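Local coordinates for protein OLD nuclease (PDB 6P74) that degrades linear and supercoiled double-stranded DNA from the 5' end with divalent metal ions, nicks circular DNA, and hydrolyses ATP in a DNA-stimulated reaction, at residues Glu276-Tyr281 and Tyr307-Pro312; Leu23-Gly28 and Phe320-Leu325; Gln285-Phe290 and Ser311-Asp316; Ala133-Leu138 and Thr272-Glu277. All coordinates share one frame; numbering follows the deposited sequence.

All four contacts belong to the ABC-type ATPase core, three of them sharing its central mixed sheet. Interaction 4 joins edge strand 135-138 to strand 272-276, which ends at E276 and leads through E277 into interaction 1; their centres lie about 13 Å apart. Interaction 1 borders strand 23-27 of interaction 2, with centres about 12 Å apart and Y307 O 2.8 Å from I26 N. Interaction 3, its centre about 8 Å from that of interaction 1, shares S311 and P312 with it and packs helix 284-299 against the loop that follows strand 304-308. The inferred ATP site adjoins this group: the side chain of E276 approaches that of T35 to about 3 Å, while strand 23-27 leads into the P-loop.

Interaction 1: Glu276-Tyr281 and Tyr307-Pro312; sequences EEPEMY and YSTHSP
E279 reaches across to 309-311, where its two methylenes pack on S311 while its two carboxylate oxygens take separate donors, T309 OG1 and H310 N. CB packs on S311 CB at 3.8 Å, and CG lies over the same methylene. Chi1 of 65° sets CG between the backbone N and the carbonyl carbon, and a bend at chi2 then turns the carboxylate toward the opposite chain. OE1 takes a hydrogen bond from T309 OG1 at 2.9 Å, arriving from above the carboxylate plane. OE2 accepts from H310 N at 2.8 Å with an N-H...O angle of 162°, on its syn side and moderately out of plane. T309 OG1 also accepts from S311 N, closing an ST turn, so donating to E279 and accepting from the backbone fix the hydroxyl's orientation.

The sequences on the two sides, E276-E277-P278 at the end of a strand and S308-T309-H310 after the neighbouring one, are consistent with the Walker B motif and the switch-histidine loop of an ABC ATPase. The strands part here: E276 and S308 form the parallel bridge, and E277 N donates to S308 O at 2.9 Å, bent to 134°. S308 OG gives E277 OE2 a longer bond of 3.3 Å, meeting the oxygen from above its carboxylate plane. P278 turns the chain away and sets CG over one face of the Y307 ring, 4.2 Å from the centroid, a CH-pi contact. The extended side chain of E276 heads elsewhere, with OE2 accepting from H140 N and OE1 in a salt bridge with R39.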
# COMPACT_ATOMS: atom_id res chain seq x y z
N GLU A 276 -3.22 -11.29 -7.86
CA GLU A 276 -4.12 -10.15 -7.77
C GLU A 276 -4.61 -9.84 -9.18
O GLU A 276 -3.83 -9.35 -10.01
CB GLU A 276 -3.36 -8.99 -7.16
CG GLU A 276 -4.15 -7.94 -6.48
CD GLU A 276 -3.25 -6.83 -5.98
OE1 GLU A 276 -3.37 -6.46 -4.79
OE2 GLU A 276 -2.40 -6.34 -6.78
N GLU A 277 -5.88 -10.18 -9.49
CA GLU A 277 -6.52 -9.86 -10.77
C GLU A 277 -5.92 -10.45 -12.04
O GLU A 277 -5.60 -9.72 -12.98
CB GLU A 277 -6.63 -8.35 -10.96
CG GLU A 277 -7.94 -7.83 -10.52
CD GLU A 277 -7.86 -7.12 -9.22
OE1 GLU A 277 -7.22 -6.04 -9.21
OE2 GLU A 277 -8.43 -7.63 -8.22
N PRO A 278 -5.78 -11.77 -12.12
CA PRO A 278 -5.15 -12.36 -13.30
C PRO A 278 -5.57 -11.82 -14.65
O PRO A 278 -4.85 -12.01 -15.63
CB PRO A 278 -5.48 -13.85 -13.18
CG PRO A 278 -6.74 -13.90 -12.32
CD PRO A 278 -6.68 -12.73 -11.42
N GLU A 279 -6.71 -11.13 -14.71
CA GLU A 279 -7.21 -10.66 -15.98
C GLU A 279 -6.48 -9.43 -16.47
O GLU A 279 -6.56 -9.14 -17.66
CB GLU A 279 -8.70 -10.34 -15.91
CG GLU A 279 -9.05 -9.17 -14.96
CD GLU A 279 -9.33 -9.63 -13.51
OE1 GLU A 279 -8.85 -10.74 -13.14
OE2 GLU A 279 -10.04 -8.90 -12.77
N MET A 280 -5.78 -8.71 -15.60
CA MET A 280 -5.57 -7.30 -15.91
C MET A 280 -4.67 -7.14 -17.13
O MET A 280 -3.64 -7.80 -17.26
CB MET A 280 -5.03 -6.53 -14.71
CG MET A 280 -5.79 -5.20 -14.63
SD MET A 280 -5.71 -4.18 -13.14
CE MET A 280 -7.22 -3.21 -13.29
N TYR A 281 -5.12 -6.27 -18.03
CA TYR A 281 -4.46 -5.89 -19.27
C TYR A 281 -4.36 -7.04 -20.26
O TYR A 281 -3.53 -7.01 -21.15
CB TYR A 281 -3.07 -5.29 -19.00
CG TYR A 281 -3.12 -4.21 -17.94
CD1 TYR A 281 -4.00 -3.14 -18.06
CD2 TYR A 281 -2.33 -4.29 -16.80
CE1 TYR A 281 -4.07 -2.16 -17.07
CE2 TYR A 281 -2.39 -3.33 -15.81
CZ TYR A 281 -3.26 -2.26 -15.95
OH TYR A 281 -3.32 -1.30 -14.97
N TYR A 307 -6.59 -16.41 -6.22
CA TYR A 307 -6.61 -15.09 -6.83
C TYR A 307 -7.88 -14.32 -6.50
O TYR A 307 -8.94 -14.90 -6.26
CB TYR A 307 -6.42 -15.18 -8.34
CG TYR A 307 -7.44 -16.03 -9.05
CD1 TYR A 307 -8.67 -15.49 -9.41
CD2 TYR A 307 -7.18 -17.34 -9.38
CE1 TYR A 307 -9.60 -16.25 -10.06
CE2 TYR A 307 -8.09 -18.10 -10.04
CZ TYR A 307 -9.31 -17.55 -10.39
OH TYR A 307 -10.25 -18.30 -11.06
N SER A 308 -7.74 -13.00 -6.46
CA SER A 308 -8.86 -12.08 -6.58
C SER A 308 -9.10 -11.79 -8.06
O SER A 308 -8.18 -11.86 -8.88
CB SER A 308 -8.58 -10.78 -5.81
OG SER A 308 -7.43 -10.10 -6.30
N THR A 309 -10.36 -11.53 -8.41
CA THR A 309 -10.72 -11.25 -9.79
C THR A 309 -11.96 -10.38 -9.86
O THR A 309 -12.82 -10.41 -8.97
CB THR A 309 -10.96 -12.54 -10.59
OG1 THR A 309 -11.00 -12.23 -11.98
CG2 THR A 309 -12.29 -13.16 -10.21
N HIS A 310 -12.05 -9.61 -10.95
CA HIS A 310 -13.25 -8.87 -11.33
C HIS A 310 -13.85 -9.40 -12.61
O HIS A 310 -14.82 -8.82 -13.11
CB HIS A 310 -12.93 -7.39 -11.51
CG HIS A 310 -12.81 -6.64 -10.22
ND1 HIS A 310 -13.91 -6.15 -9.55
CD2 HIS A 310 -11.72 -6.28 -9.49
CE1 HIS A 310 -13.50 -5.53 -8.45
NE2 HIS A 310 -12.18 -5.60 -8.40
N SER A 311 -13.28 -10.45 -13.17
CA SER A 311 -13.62 -10.91 -14.50
C SER A 311 -14.53 -12.12 -14.42
O SER A 311 -14.21 -13.07 -13.71
CB SER A 311 -12.36 -11.29 -15.27
OG SER A 311 -12.69 -11.93 -16.50
N PRO A 312 -15.66 -12.12 -15.13
CA PRO A 312 -16.46 -13.35 -15.20
C PRO A 312 -15.76 -14.49 -15.94
O PRO A 312 -16.28 -15.61 -15.97
CB PRO A 312 -17.74 -12.90 -15.92
CG PRO A 312 -17.35 -11.68 -16.67
CD PRO A 312 -16.26 -11.01 -15.87

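Interaction 2: Leu23-Gly28 and Phe320-Leu325; sequences LTAIVG and FEALRL
T24 lays its CG2 methyl over one face of the R324 guanidinium, 3.8 Å above the plane and displaced toward its rim. The strands that carry them are neighbours in the parallel part of the P-loop NTPase sheet, and strand 23-27 runs straight into the Walker A loop, where residues 31-35 are inferred to bind ATP. At the edge of the guanidinium NH1 donates in its plane to two carbonyls of its own segment, reaching E321 O at 2.7 Å and L323 O at 2.9 Å, so the pair of bonds fixes the rotation of the plane. NE donates to P19 O, adding a third carbonyl to the group's grip. R324 CG, set beside the backbone N by chi1 (-46°), touches T24 CG2 at 3.7 Å; the bend at chi2 then turns the chain back alongside the turn 320-323.

A25 pairs with L323, I26 with R324 and V27 with L325. Three bonds build the ladder: A25 N to A322 O, R324 N to A25 O and V27 N to R324 O. The last is nearly linear at the hydrogen, 171°, whereas the first approaches A322 O from well above the carbonyl plane, where the turn has only just delivered the chain to the sheet.

A322 CB sits 3.3 Å from a backbone carbonyl oxygen, L23 O. On the face of A25 and V27 the contacts are apolar, A25 CB meeting L323 CD2 at 4.3 Å. Toward the P-loop, G28 O accepts from K34 NZ, while L325 CD1 touches V27 CG2 at 3.6 Å and G28 CA at 3.8 Å.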
# COMPACT_ATOMS: atom_id res chain seq x y z
N LEU A 23 -7.88 -24.44 -6.77
CA LEU A 23 -8.20 -23.17 -7.39
C LEU A 23 -9.13 -22.46 -6.42
O LEU A 23 -10.16 -23.02 -6.04
CB LEU A 23 -8.87 -23.37 -8.74
CG LEU A 23 -8.85 -22.21 -9.72
CD1 LEU A 23 -7.42 -21.94 -10.12
CD2 LEU A 23 -9.67 -22.58 -10.93
N THR A 24 -8.76 -21.25 -6.01
CA THR A 24 -9.58 -20.43 -5.13
C THR A 24 -9.80 -19.09 -5.82
O THR A 24 -8.84 -18.35 -6.04
CB THR A 24 -8.94 -20.26 -3.75
OG1 THR A 24 -8.51 -21.53 -3.24
CG2 THR A 24 -9.93 -19.66 -2.79
N ALA A 25 -11.06 -18.81 -6.20
CA ALA A 25 -11.42 -17.61 -6.94
C ALA A 25 -12.19 -16.71 -5.99
O ALA A 25 -13.30 -17.05 -5.56
CB ALA A 25 -12.26 -17.94 -8.18
N ILE A 26 -11.60 -15.56 -5.67
CA ILE A 26 -12.12 -14.67 -4.64
C ILE A 26 -12.74 -13.46 -5.33
O ILE A 26 -12.04 -12.72 -6.04
CB ILE A 26 -11.02 -14.25 -3.67
CG1 ILE A 26 -10.28 -15.50 -3.15
CG2 ILE A 26 -11.59 -13.37 -2.60
CD1 ILE A 26 -9.30 -15.23 -2.02
N VAL A 27 -14.04 -13.25 -5.12
CA VAL A 27 -14.78 -12.16 -5.76
C VAL A 27 -15.53 -11.36 -4.71
O VAL A 27 -15.76 -11.82 -3.58
CB VAL A 27 -15.77 -12.68 -6.82
CG1 VAL A 27 -15.13 -13.76 -7.66
CG2 VAL A 27 -17.02 -13.19 -6.14
N GLY A 28 -15.93 -10.15 -5.09
CA GLY A 28 -16.62 -9.25 -4.21
C GLY A 28 -16.26 -7.81 -4.53
O GLY A 28 -15.33 -7.56 -5.31
N PHE A 320 -17.89 -24.23 -8.72
CA PHE A 320 -18.57 -23.46 -7.68
C PHE A 320 -17.71 -23.77 -6.45
O PHE A 320 -17.69 -22.95 -5.52
CB PHE A 320 -20.04 -23.79 -7.41
CG PHE A 320 -20.32 -25.25 -7.27
CD1 PHE A 320 -20.01 -25.92 -6.10
CD2 PHE A 320 -20.93 -25.96 -8.31
CE1 PHE A 320 -20.28 -27.29 -5.97
CE2 PHE A 320 -21.20 -27.32 -8.19
CZ PHE A 320 -20.87 -27.99 -7.02
N GLU A 321 -16.98 -24.88 -6.44
CA GLU A 321 -16.11 -25.15 -5.30
C GLU A 321 -15.05 -24.07 -5.13
O GLU A 321 -14.62 -23.80 -4.01
CB GLU A 321 -15.44 -26.53 -5.42
CG GLU A 321 -16.41 -27.71 -5.50
CD GLU A 321 -16.90 -27.98 -6.92
OE1 GLU A 321 -16.75 -27.10 -7.80
OE2 GLU A 321 -17.42 -29.09 -7.16
N ALA A 322 -14.62 -23.45 -6.24
CA ALA A 322 -13.55 -22.46 -6.17
C ALA A 322 -14.01 -21.13 -5.57
O ALA A 322 -13.17 -20.37 -5.08
CB ALA A 322 -12.98 -22.20 -7.56
N LEU A 323 -15.31 -20.87 -5.56
CA LEU A 323 -15.83 -19.53 -5.33
C LEU A 323 -15.79 -19.14 -3.87
O LEU A 323 -16.20 -19.90 -2.98
CB LEU A 323 -17.26 -19.44 -5.85
CG LEU A 323 -17.34 -19.49 -7.38
CD1 LEU A 323 -18.78 -19.50 -7.87
CD2 LEU A 323 -16.54 -18.33 -8.00
N ARG A 324 -15.28 -17.93 -3.62
CA ARG A 324 -15.36 -17.25 -2.34
C ARG A 324 -15.83 -15.84 -2.62
O ARG A 324 -15.18 -15.11 -3.37
CB ARG A 324 -13.99 -17.19 -1.62
CG ARG A 324 -13.20 -18.48 -1.58
CD ARG A 324 -13.84 -19.49 -0.65
NE ARG A 324 -13.01 -20.67 -0.57
CZ ARG A 324 -13.15 -21.74 -1.36
NH1 ARG A 324 -14.12 -21.77 -2.27
NH2 ARG A 324 -12.31 -22.75 -1.22
N LEU A 325 -16.94 -15.45 -2.01
CA LEU A 325 -17.51 -14.11 -2.22
C LEU A 325 -17.36 -13.29 -0.94
O LEU A 325 -17.79 -13.72 0.14
CB LEU A 325 -18.97 -14.21 -2.68
CG LEU A 325 -19.85 -12.96 -2.79
CD1 LEU A 325 -19.23 -11.90 -3.66
CD2 LEU A 325 -21.20 -13.36 -3.36

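Interaction 3: Gln285-Phe290 and Ser311-Asp316; sequences QAQRYF and SPIFAD. With SO4 (sulfate ion), chain J.
I313, Q287 and F314 bury the most surface where helix 284-299 meets the turn after strand 304-308. I313 points its aliphatic chain at the helix and divides its branches: CG2 rests on R288 CG at 3.7 Å and close to Q287 O, while CD1 goes on to one face of the R288 guanidinium, 3.9 Å above the plane and off toward the rim. The guanidinium uses its edge for a different partner, NH2 donating to sulfate O1 at 2.8 Å; the ion probably comes from the crystallisation liquor.

The extended chain of Q287 (chi2 175°) spans the gap and delivers OE1 to S311 OG. OE1 accepts from that hydroxyl at 2.9 Å, with the donor nearly on the line of the carbonyl bond (172° at the oxygen), and I313 CD1 packs beside the same oxygen. S311 OG meanwhile accepts from I313 N, an ST turn that positions the hydroxyl for the glutamine. NE2 is held by L282 O, so both ends of the amide have polar partners.

F314 brings the CE1-CZ end of its ring to the helix. CE1 lies 3.6 Å from Q287 CB, and CZ lies 3.6 Å from Q287 O. F290 CD2 approaches at the edge, near the plane of the F314 ring, 3.9 Å from CZ, and the F290 ring also makes an edge-to-face contact with F260 of helix 246-266. Helix 284-299 joins the adjacent parallel strands 272-276 and 304-308, so this is where the helix of a beta-alpha-beta crossover packs against the loop leaving its second strand, in the P-loop NTPase core.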
# COMPACT_ATOMS: atom_id res chain seq x y z
N GLN A 285 -10.06 -12.75 -24.90
CA GLN A 285 -9.63 -14.02 -25.47
C GLN A 285 -8.38 -14.54 -24.78
O GLN A 285 -8.22 -15.75 -24.57
CB GLN A 285 -9.36 -13.86 -26.97
CG GLN A 285 -9.54 -15.12 -27.79
CD GLN A 285 -10.99 -15.61 -27.82
OE1 GLN A 285 -11.86 -15.04 -27.16
NE2 GLN A 285 -11.24 -16.66 -28.59
N ALA A 286 -7.47 -13.64 -24.41
CA ALA A 286 -6.28 -14.04 -23.66
C ALA A 286 -6.64 -14.41 -22.24
O ALA A 286 -5.97 -15.27 -21.64
CB ALA A 286 -5.23 -12.93 -23.67
N GLN A 287 -7.65 -13.77 -21.67
CA GLN A 287 -8.11 -14.15 -20.35
C GLN A 287 -8.67 -15.55 -20.37
O GLN A 287 -8.46 -16.33 -19.44
CB GLN A 287 -9.16 -13.16 -19.85
CG GLN A 287 -8.67 -11.72 -19.69
CD GLN A 287 -9.83 -10.81 -19.32
OE1 GLN A 287 -10.73 -11.21 -18.58
NE2 GLN A 287 -9.82 -9.59 -19.85
N ARG A 288 -9.36 -15.90 -21.46
CA ARG A 288 -9.86 -17.26 -21.58
C ARG A 288 -8.72 -18.24 -21.70
O ARG A 288 -8.75 -19.31 -21.08
CB ARG A 288 -10.80 -17.36 -22.78
CG ARG A 288 -12.23 -17.00 -22.43
CD ARG A 288 -13.22 -17.12 -23.61
NE ARG A 288 -13.54 -15.80 -24.18
CZ ARG A 288 -14.52 -15.01 -23.75
NH1 ARG A 288 -15.33 -15.38 -22.76
NH2 ARG A 288 -14.69 -13.83 -24.34
N TYR A 289 -7.69 -17.89 -22.46
CA TYR A 289 -6.54 -18.77 -22.59
C TYR A 289 -5.83 -18.95 -21.24
O TYR A 289 -5.54 -20.06 -20.82
CB TYR A 289 -5.61 -18.22 -23.67
CG TYR A 289 -4.37 -19.04 -23.91
CD1 TYR A 289 -3.29 -18.92 -23.07
CD2 TYR A 289 -4.30 -19.92 -24.97
CE1 TYR A 289 -2.16 -19.66 -23.27
CE2 TYR A 289 -3.16 -20.68 -25.18
CZ TYR A 289 -2.09 -20.54 -24.31
OH TYR A 289 -0.94 -21.28 -24.46
N PHE A 290 -5.61 -17.85 -20.51
CA PHE A 290 -4.94 -17.91 -19.22
C PHE A 290 -5.75 -18.75 -18.21
O PHE A 290 -5.20 -19.63 -17.54
CB PHE A 290 -4.72 -16.48 -18.72
CG PHE A 290 -3.70 -16.35 -17.61
CD1 PHE A 290 -2.76 -17.36 -17.38
CD2 PHE A 290 -3.67 -15.22 -16.81
CE1 PHE A 290 -1.83 -17.23 -16.35
CE2 PHE A 290 -2.74 -15.09 -15.79
CZ PHE A 290 -1.83 -16.09 -15.55
N SER A 311 -13.28 -10.45 -13.17
CA SER A 311 -13.62 -10.91 -14.50
C SER A 311 -14.53 -12.12 -14.42
O SER A 311 -14.21 -13.07 -13.71
CB SER A 311 -12.36 -11.29 -15.27
OG SER A 311 -12.69 -11.93 -16.50
N PRO A 312 -15.66 -12.12 -15.13
CA PRO A 312 -16.46 -13.35 -15.20
C PRO A 312 -15.76 -14.49 -15.94
O PRO A 312 -16.28 -15.61 -15.97
CB PRO A 312 -17.74 -12.90 -15.92
CG PRO A 312 -17.35 -11.68 -16.67
CD PRO A 312 -16.26 -11.01 -15.87
N ILE A 313 -14.62 -14.24 -16.57
CA ILE A 313 -13.95 -15.34 -17.25
C ILE A 313 -13.18 -16.18 -16.24
O ILE A 313 -13.11 -17.41 -16.39
CB ILE A 313 -13.07 -14.78 -18.37
CG1 ILE A 313 -13.96 -14.24 -19.51
CG2 ILE A 313 -12.11 -15.83 -18.88
CD1 ILE A 313 -13.35 -13.04 -20.24
N PHE A 314 -12.66 -15.57 -15.18
CA PHE A 314 -11.94 -16.27 -14.12
C PHE A 314 -12.83 -16.72 -12.97
O PHE A 314 -12.35 -17.40 -12.05
CB PHE A 314 -10.81 -15.38 -13.58
CG PHE A 314 -9.67 -15.19 -14.53
CD1 PHE A 314 -9.71 -14.18 -15.49
CD2 PHE A 314 -8.56 -16.01 -14.47
CE1 PHE A 314 -8.66 -14.01 -16.38
CE2 PHE A 314 -7.49 -15.85 -15.35
CZ PHE A 314 -7.55 -14.84 -16.30
N ALA A 315 -14.10 -16.36 -12.96
CA ALA A 315 -14.99 -16.76 -11.87
C ALA A 315 -16.13 -17.55 -12.51
O ALA A 315 -17.15 -16.99 -12.89
CB ALA A 315 -15.47 -15.56 -11.09
N ASP A 316 -15.91 -18.86 -12.64
CA ASP A 316 -16.80 -19.75 -13.39
C ASP A 316 -17.85 -20.35 -12.46
O ASP A 316 -17.50 -21.01 -11.48
CB ASP A 316 -15.98 -20.87 -14.03
CG ASP A 316 -16.69 -21.50 -15.20
OD1 ASP A 316 -17.84 -21.98 -15.02
OD2 ASP A 316 -16.08 -21.50 -16.29
S SO4 J . -14.29 -11.61 -27.56
O1 SO4 J . -13.75 -12.68 -26.71
O2 SO4 J . -15.26 -12.17 -28.50
O3 SO4 J . -13.20 -10.99 -28.31
O4 SO4 J . -14.92 -10.60 -26.72

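Interaction 4: Ala133-Leu138 and Thr272-Glu277; sequences ARVLFL and TVIIEE
I274 and F137 meet at the apolar centre: the CG2 methyl of I274 stands over one face of the phenyl ring, 4.0 Å from its centroid, a CH-pi contact. F137 has CG anti to its nitrogen (chi1 -159°), which swings the ring toward the neighbouring strand. The other arm of I274 runs to CD1, which packs on V135 CG2, and V135 CG1 lies beside T272 CG2 at 3.6 Å. I41 of helix 34-45 packs on this face. The reverse face carries L136, L138, V273 and I275, with L138 CB 4.0 Å from I275 CG1 and F260 of helix 246-266 packing against the last three.

Between the faces runs a regular parallel ladder: L136 N to T272 O, I274 N to L136 O and L138 N to I274 O, the middle bond at 2.7 Å and 172°. It closes with E276 N donating to L138 O at 3.0 Å. At the other end a water continues it, donating a hydrogen bond to R134 O at 2.6 Å and accepting from T272 N, while T272 OG1 pairs with Q304 OE1. The largely apolar strand 272-276, ending in E276 and followed directly by E277, is consistent with the Walker B strand of a P-loop ATPase, here flanked by edge strand 135-138.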
# COMPACT_ATOMS: atom_id res chain seq x y z
N ALA A 133 6.09 -23.71 2.84
CA ALA A 133 4.77 -23.28 2.41
C ALA A 133 4.77 -21.92 1.72
O ALA A 133 3.69 -21.34 1.53
CB ALA A 133 3.82 -23.24 3.62
N ARG A 134 5.93 -21.41 1.31
CA ARG A 134 5.99 -20.08 0.73
C ARG A 134 5.23 -20.01 -0.60
O ARG A 134 5.19 -20.96 -1.38
CB ARG A 134 7.43 -19.64 0.51
CG ARG A 134 7.93 -18.79 1.66
CD ARG A 134 9.43 -18.58 1.56
NE ARG A 134 9.78 -17.62 0.52
CZ ARG A 134 11.03 -17.37 0.12
NH1 ARG A 134 12.05 -18.03 0.66
NH2 ARG A 134 11.25 -16.48 -0.84
N VAL A 135 4.65 -18.84 -0.85
CA VAL A 135 3.79 -18.64 -2.01
C VAL A 135 4.45 -17.63 -2.93
O VAL A 135 5.13 -16.71 -2.48
CB VAL A 135 2.39 -18.14 -1.59
CG1 VAL A 135 1.76 -19.11 -0.64
CG2 VAL A 135 2.51 -16.76 -0.96
N LEU A 136 4.25 -17.83 -4.22
CA LEU A 136 4.54 -16.78 -5.19
C LEU A 136 3.39 -15.78 -5.17
O LEU A 136 2.22 -16.16 -5.30
CB LEU A 136 4.71 -17.37 -6.58
CG LEU A 136 6.13 -17.80 -6.93
CD1 LEU A 136 6.16 -18.36 -8.33
CD2 LEU A 136 7.08 -16.62 -6.79
N PHE A 137 3.72 -14.51 -4.99
CA PHE A 137 2.71 -13.45 -4.99
C PHE A 137 2.84 -12.62 -6.27
O PHE A 137 3.77 -11.82 -6.40
CB PHE A 137 2.82 -12.57 -3.75
CG PHE A 137 1.55 -11.83 -3.45
CD1 PHE A 137 1.17 -10.75 -4.22
CD2 PHE A 137 0.72 -12.24 -2.42
CE1 PHE A 137 -0.01 -10.07 -3.97
CE2 PHE A 137 -0.45 -11.56 -2.16
CZ PHE A 137 -0.82 -10.47 -2.94
N LEU A 138 1.92 -12.80 -7.20
CA LEU A 138 1.85 -11.96 -8.39
C LEU A 138 0.86 -10.83 -8.15
O LEU A 138 -0.34 -10.96 -8.42
CB LEU A 138 1.45 -12.78 -9.61
CG LEU A 138 2.58 -13.26 -10.50
CD1 LEU A 138 3.57 -14.03 -9.66
CD2 LEU A 138 2.00 -14.11 -11.62
N THR A 272 2.21 -22.99 -4.53
CA THR A 272 1.08 -22.08 -4.38
C THR A 272 1.41 -20.72 -4.95
O THR A 272 2.42 -20.11 -4.59
CB THR A 272 0.67 -21.94 -2.92
OG1 THR A 272 0.23 -23.21 -2.43
CG2 THR A 272 -0.48 -20.90 -2.80
N VAL A 273 0.52 -20.23 -5.81
CA VAL A 273 0.64 -18.94 -6.48
C VAL A 273 -0.59 -18.12 -6.13
O VAL A 273 -1.72 -18.61 -6.22
CB VAL A 273 0.75 -19.10 -8.01
CG1 VAL A 273 0.97 -17.76 -8.67
CG2 VAL A 273 1.85 -20.08 -8.38
N ILE A 274 -0.37 -16.88 -5.75
CA ILE A 274 -1.44 -15.94 -5.47
C ILE A 274 -1.39 -14.87 -6.53
O ILE A 274 -0.31 -14.33 -6.82
CB ILE A 274 -1.29 -15.36 -4.06
CG1 ILE A 274 -1.52 -16.47 -3.02
CG2 ILE A 274 -2.22 -14.18 -3.87
CD1 ILE A 274 -1.39 -16.00 -1.60
N ILE A 275 -2.53 -14.57 -7.15
CA ILE A 275 -2.56 -13.56 -8.20
C ILE A 275 -3.63 -12.54 -7.89
O ILE A 275 -4.79 -12.89 -7.61
CB ILE A 275 -2.78 -14.18 -9.59
CG1 ILE A 275 -1.73 -15.24 -9.85
CG2 ILE A 275 -2.64 -13.09 -10.67
CD1 ILE A 275 -1.90 -15.99 -11.12
N GLU A 276 -3.22 -11.29 -7.86
CA GLU A 276 -4.12 -10.15 -7.77
C GLU A 276 -4.61 -9.84 -9.18
O GLU A 276 -3.83 -9.35 -10.01
CB GLU A 276 -3.36 -8.99 -7.16
CG GLU A 276 -4.15 -7.94 -6.48
CD GLU A 276 -3.25 -6.83 -5.98
OE1 GLU A 276 -3.37 -6.46 -4.79
OE2 GLU A 276 -2.40 -6.34 -6.78
N GLU A 277 -5.88 -10.18 -9.49
CA GLU A 277 -6.52 -9.86 -10.77
C GLU A 277 -5.92 -10.45 -12.04
O GLU A 277 -5.60 -9.72 -12.98
CB GLU A 277 -6.63 -8.35 -10.96
CG GLU A 277 -7.94 -7.83 -10.52
CD GLU A 277 -7.86 -7.12 -9.22
OE1 GLU A 277 -7.22 -6.04 -9.21
OE2 GLU A 277 -8.43 -7.63 -8.22
O HOH W 1 3.61 -23.00 -1.96